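Local coordinates for protein glutamine synthetase (Streptomyces coelicolor, PDB 4BAX) that is an oligomeric enzyme of the glutamine synthetase family, with a chain that joins a beta-grasp domain to a larger catalytic domain, at residues Gln49-Phe63 against Val77-Ser91. Sequence-based numbering, arbitrary orientation.
Sequences QAEGSSSDCVLKPVF and VLCEVLDTDMTPHPS
Leu78 O takes two backbone N-H groups, from Val62 N at 2.8 Å and from Phe63 N at 3.3 Å. This shared acceptor marks a classic beta bulge. Leu78 N returns a bond to Phe63 O. Beyond the bulge the antiparallel ladder continues through the hydrogen-bonded pairs Lys60-Glu80 and Val58-Leu82. On the face with these pairs, Lys60 and Glu80 run side by side. Lys60 CD lies 3.4 Å from Glu80 OE2, but Lys60 NZ stays 5.4 Å from that oxygen, so no salt bridge closes. Glu80 CG sits between its backbone N and carbonyl carbon (chi1 68°), and Val62 CG1 packs against it at 3.8 Å. Met86 closes the type I turn that starts at Asp83, and its bent chain brings CE to 3.6 Å from Val58 CG2, crossing that valine at about a right angle. On the other face, Leu59 CB touches Cys79 SG, and Cys57 CB meets Val81 CG1. Leu59 and Val81 also pack on Trp10 of strand 3-11.

At the loop end, His89 NE2 donates to Gln49 O at 3.1 Å, with the oxygen 19° out of the ring plane. Gln49 NE2 reaches Ser91 OG at 3.2 Å, while Gln49 OE1 bonds to Thr47. Ser91 N donates to His89 ND1, which helps fix the ring's rotation. Gln49 is poorly ordered. Asp56 forms a salt bridge to Arg294 of the second subunit, whose Trp302 packs on Val58 and Thr84. Strands 56-66 and 75-82 form a beta hairpin in the mixed sheet of the beta-grasp domain of glutamine synthetases.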
# COMPACT_ATOMS: atom_id res chain seq x y z
N GLN A 49 30.57 -12.76 -28.83
CA GLN A 49 31.54 -13.68 -29.42
C GLN A 49 31.36 -13.62 -30.92
O GLN A 49 31.75 -14.51 -31.67
CB GLN A 49 31.31 -15.07 -28.86
CG GLN A 49 31.78 -15.15 -27.42
CD GLN A 49 31.31 -16.40 -26.74
OE1 GLN A 49 30.16 -16.80 -26.90
NE2 GLN A 49 32.19 -17.03 -25.98
N ALA A 50 30.70 -12.54 -31.32
CA ALA A 50 30.64 -12.09 -32.69
C ALA A 50 30.24 -10.62 -32.61
O ALA A 50 31.08 -9.73 -32.75
CB ALA A 50 29.62 -12.88 -33.48
N GLU A 51 28.95 -10.38 -32.33
CA GLU A 51 28.27 -9.09 -32.56
C GLU A 51 28.50 -8.70 -34.03
O GLU A 51 28.64 -7.53 -34.39
CB GLU A 51 28.72 -7.99 -31.57
CG GLU A 51 28.37 -8.19 -30.07
CD GLU A 51 26.88 -8.31 -29.77
OE1 GLU A 51 26.06 -7.75 -30.53
OE2 GLU A 51 26.51 -8.96 -28.78
N GLY A 52 28.50 -9.74 -34.88
CA GLY A 52 28.85 -9.66 -36.29
C GLY A 52 28.11 -10.70 -37.13
O GLY A 52 27.11 -11.27 -36.68
N SER A 53 28.60 -10.95 -38.35
CA SER A 53 27.91 -11.82 -39.31
C SER A 53 28.65 -13.13 -39.65
O SER A 53 28.20 -13.86 -40.54
CB SER A 53 27.61 -11.05 -40.60
OG SER A 53 26.33 -10.45 -40.56
N SER A 54 29.75 -13.44 -38.98
CA SER A 54 30.51 -14.64 -39.33
C SER A 54 30.82 -15.64 -38.22
O SER A 54 31.43 -16.68 -38.48
CB SER A 54 31.81 -14.28 -40.07
OG SER A 54 32.42 -15.44 -40.63
N SER A 55 30.39 -15.37 -36.98
CA SER A 55 30.76 -16.30 -35.92
C SER A 55 29.63 -17.22 -35.45
O SER A 55 28.59 -16.80 -34.92
CB SER A 55 31.48 -15.60 -34.75
OG SER A 55 32.87 -15.88 -34.75
N ASP A 56 29.88 -18.51 -35.66
CA ASP A 56 29.05 -19.59 -35.21
C ASP A 56 30.04 -20.29 -34.35
O ASP A 56 31.21 -20.40 -34.72
CB ASP A 56 28.68 -20.49 -36.38
CG ASP A 56 27.79 -19.80 -37.38
OD1 ASP A 56 27.06 -18.87 -36.96
OD2 ASP A 56 27.81 -20.18 -38.57
N CYS A 57 29.60 -20.76 -33.20
CA CYS A 57 30.56 -21.23 -32.22
C CYS A 57 30.32 -22.68 -31.85
O CYS A 57 29.22 -23.21 -32.07
CB CYS A 57 30.51 -20.33 -30.98
SG CYS A 57 30.90 -18.60 -31.31
N VAL A 58 31.37 -23.31 -31.35
CA VAL A 58 31.32 -24.71 -30.99
C VAL A 58 31.55 -24.83 -29.47
O VAL A 58 32.46 -24.19 -28.91
CB VAL A 58 32.39 -25.51 -31.77
CG1 VAL A 58 32.55 -26.90 -31.18
CG2 VAL A 58 32.02 -25.58 -33.26
N LEU A 59 30.73 -25.66 -28.83
CA LEU A 59 30.85 -25.97 -27.41
C LEU A 59 31.54 -27.30 -27.23
O LEU A 59 31.08 -28.33 -27.78
CB LEU A 59 29.47 -26.00 -26.78
CG LEU A 59 28.84 -24.59 -26.71
CD1 LEU A 59 27.38 -24.60 -26.21
CD2 LEU A 59 29.72 -23.65 -25.87
N LYS A 60 32.67 -27.29 -26.53
CA LYS A 60 33.38 -28.52 -26.26
C LYS A 60 33.47 -28.74 -24.75
O LYS A 60 34.11 -27.96 -24.06
CB LYS A 60 34.78 -28.44 -26.87
CG LYS A 60 35.57 -29.70 -26.73
CD LYS A 60 37.00 -29.40 -27.18
CE LYS A 60 37.90 -30.61 -27.05
NZ LYS A 60 37.29 -31.70 -27.87
N PRO A 61 32.84 -29.82 -24.25
CA PRO A 61 32.83 -30.17 -22.82
C PRO A 61 34.25 -30.33 -22.27
O PRO A 61 35.09 -30.94 -22.94
CB PRO A 61 32.11 -31.53 -22.78
CG PRO A 61 31.28 -31.56 -24.03
CD PRO A 61 31.90 -30.64 -25.04
N VAL A 62 34.55 -29.73 -21.12
CA VAL A 62 35.87 -29.90 -20.52
C VAL A 62 35.73 -30.41 -19.09
O VAL A 62 36.68 -30.93 -18.50
CB VAL A 62 36.71 -28.59 -20.56
CG1 VAL A 62 36.88 -28.13 -22.00
CG2 VAL A 62 36.05 -27.49 -19.73
N PHE A 63 34.55 -30.20 -18.52
CA PHE A 63 34.27 -30.60 -17.15
C PHE A 63 32.79 -30.87 -17.00
O PHE A 63 31.98 -30.16 -17.61
CB PHE A 63 34.73 -29.51 -16.18
CG PHE A 63 34.37 -29.79 -14.74
CD1 PHE A 63 35.25 -30.52 -13.94
CD2 PHE A 63 33.18 -29.32 -14.17
CE1 PHE A 63 34.94 -30.80 -12.60
CE2 PHE A 63 32.87 -29.59 -12.84
CZ PHE A 63 33.76 -30.33 -12.05
N VAL A 77 27.43 -29.31 -17.70
CA VAL A 77 28.56 -29.51 -18.59
C VAL A 77 29.23 -28.18 -18.90
O VAL A 77 28.70 -27.37 -19.67
CB VAL A 77 28.12 -30.17 -19.93
CG1 VAL A 77 29.32 -30.73 -20.64
CG2 VAL A 77 27.12 -31.27 -19.69
N LEU A 78 30.40 -27.96 -18.31
CA LEU A 78 31.17 -26.76 -18.61
C LEU A 78 31.97 -26.96 -19.90
O LEU A 78 32.69 -27.95 -20.02
CB LEU A 78 32.12 -26.43 -17.45
CG LEU A 78 33.00 -25.20 -17.63
CD1 LEU A 78 32.19 -23.90 -17.66
CD2 LEU A 78 34.07 -25.16 -16.55
N CYS A 79 31.90 -25.99 -20.82
CA CYS A 79 32.52 -26.13 -22.15
C CYS A 79 33.52 -25.03 -22.42
O CYS A 79 33.52 -23.98 -21.77
CB CYS A 79 31.46 -26.09 -23.27
SG CYS A 79 30.15 -27.33 -23.19
N GLU A 80 34.39 -25.28 -23.38
CA GLU A 80 35.22 -24.20 -23.90
C GLU A 80 34.66 -23.89 -25.27
O GLU A 80 33.99 -24.74 -25.89
CB GLU A 80 36.70 -24.58 -23.94
CG GLU A 80 37.03 -25.68 -24.96
CD GLU A 80 38.52 -26.01 -25.00
OE1 GLU A 80 39.29 -25.29 -24.32
OE2 GLU A 80 38.92 -26.97 -25.71
N VAL A 81 34.97 -22.70 -25.77
CA VAL A 81 34.37 -22.23 -27.01
C VAL A 81 35.39 -22.34 -28.13
O VAL A 81 36.54 -21.88 -28.00
CB VAL A 81 33.84 -20.78 -26.88
CG1 VAL A 81 33.16 -20.32 -28.16
CG2 VAL A 81 32.86 -20.69 -25.71
N LEU A 82 34.96 -22.94 -29.23
CA LEU A 82 35.84 -23.14 -30.36
C LEU A 82 35.27 -22.50 -31.60
O LEU A 82 34.04 -22.36 -31.73
CB LEU A 82 36.04 -24.62 -30.63
CG LEU A 82 36.46 -25.46 -29.43
CD1 LEU A 82 36.67 -26.88 -29.91
CD2 LEU A 82 37.70 -24.90 -28.73
N ASP A 83 36.16 -22.18 -32.54
CA ASP A 83 35.77 -21.75 -33.86
C ASP A 83 35.29 -23.01 -34.58
O ASP A 83 35.52 -24.12 -34.09
CB ASP A 83 36.98 -21.15 -34.59
CG ASP A 83 37.22 -19.66 -34.24
OD1 ASP A 83 36.24 -18.92 -34.03
OD2 ASP A 83 38.41 -19.24 -34.20
N THR A 84 34.68 -22.84 -35.75
CA THR A 84 34.14 -23.97 -36.53
C THR A 84 35.22 -24.96 -36.99
O THR A 84 34.94 -26.12 -37.27
CB THR A 84 33.33 -23.48 -37.76
OG1 THR A 84 34.14 -22.57 -38.52
CG2 THR A 84 32.08 -22.74 -37.30
N ASP A 85 36.46 -24.50 -37.03
CA ASP A 85 37.60 -25.34 -37.39
C ASP A 85 38.16 -26.03 -36.14
O ASP A 85 39.28 -26.54 -36.15
CB ASP A 85 38.69 -24.52 -38.10
CG ASP A 85 39.28 -23.40 -37.22
OD1 ASP A 85 38.87 -23.27 -36.04
OD2 ASP A 85 40.12 -22.63 -37.73
N MET A 86 37.42 -25.96 -35.03
CA MET A 86 37.76 -26.67 -33.80
C MET A 86 38.98 -26.07 -33.10
O MET A 86 39.51 -26.65 -32.15
CB MET A 86 37.95 -28.17 -34.04
CG MET A 86 36.69 -28.87 -34.49
SD MET A 86 35.41 -28.79 -33.24
CE MET A 86 34.00 -28.36 -34.26
N THR A 87 39.43 -24.91 -33.58
CA THR A 87 40.48 -24.18 -32.87
C THR A 87 39.83 -23.30 -31.80
O THR A 87 38.64 -23.02 -31.88
CB THR A 87 41.32 -23.31 -33.86
OG1 THR A 87 40.50 -22.29 -34.43
CG2 THR A 87 41.87 -24.17 -34.98
N PRO A 88 40.61 -22.89 -30.78
CA PRO A 88 40.02 -22.04 -29.73
C PRO A 88 39.55 -20.70 -30.27
O PRO A 88 40.20 -20.10 -31.13
CB PRO A 88 41.19 -21.82 -28.75
CG PRO A 88 42.11 -22.98 -28.98
CD PRO A 88 41.98 -23.33 -30.43
N HIS A 89 38.38 -20.28 -29.79
CA HIS A 89 37.79 -18.99 -30.11
C HIS A 89 38.64 -17.96 -29.35
O HIS A 89 39.26 -18.31 -28.35
CB HIS A 89 36.33 -18.98 -29.63
CG HIS A 89 35.57 -17.76 -30.04
ND1 HIS A 89 35.65 -16.57 -29.34
CD2 HIS A 89 34.71 -17.54 -31.06
CE1 HIS A 89 34.88 -15.67 -29.92
NE2 HIS A 89 34.29 -16.23 -30.97
N PRO A 90 38.70 -16.70 -29.83
CA PRO A 90 39.49 -15.66 -29.15
C PRO A 90 39.07 -15.43 -27.69
O PRO A 90 39.91 -15.12 -26.85
CB PRO A 90 39.21 -14.42 -29.99
CG PRO A 90 39.01 -14.96 -31.36
CD PRO A 90 38.29 -16.28 -31.18
N SER A 91 37.78 -15.61 -27.39
CA SER A 91 37.30 -15.49 -26.02
C SER A 91 37.83 -16.60 -25.11
O SER A 91 37.84 -16.43 -23.89
CB SER A 91 35.77 -15.47 -25.99
OG SER A 91 35.25 -16.49 -26.80
O HOH W 1 34.28 -20.11 -36.30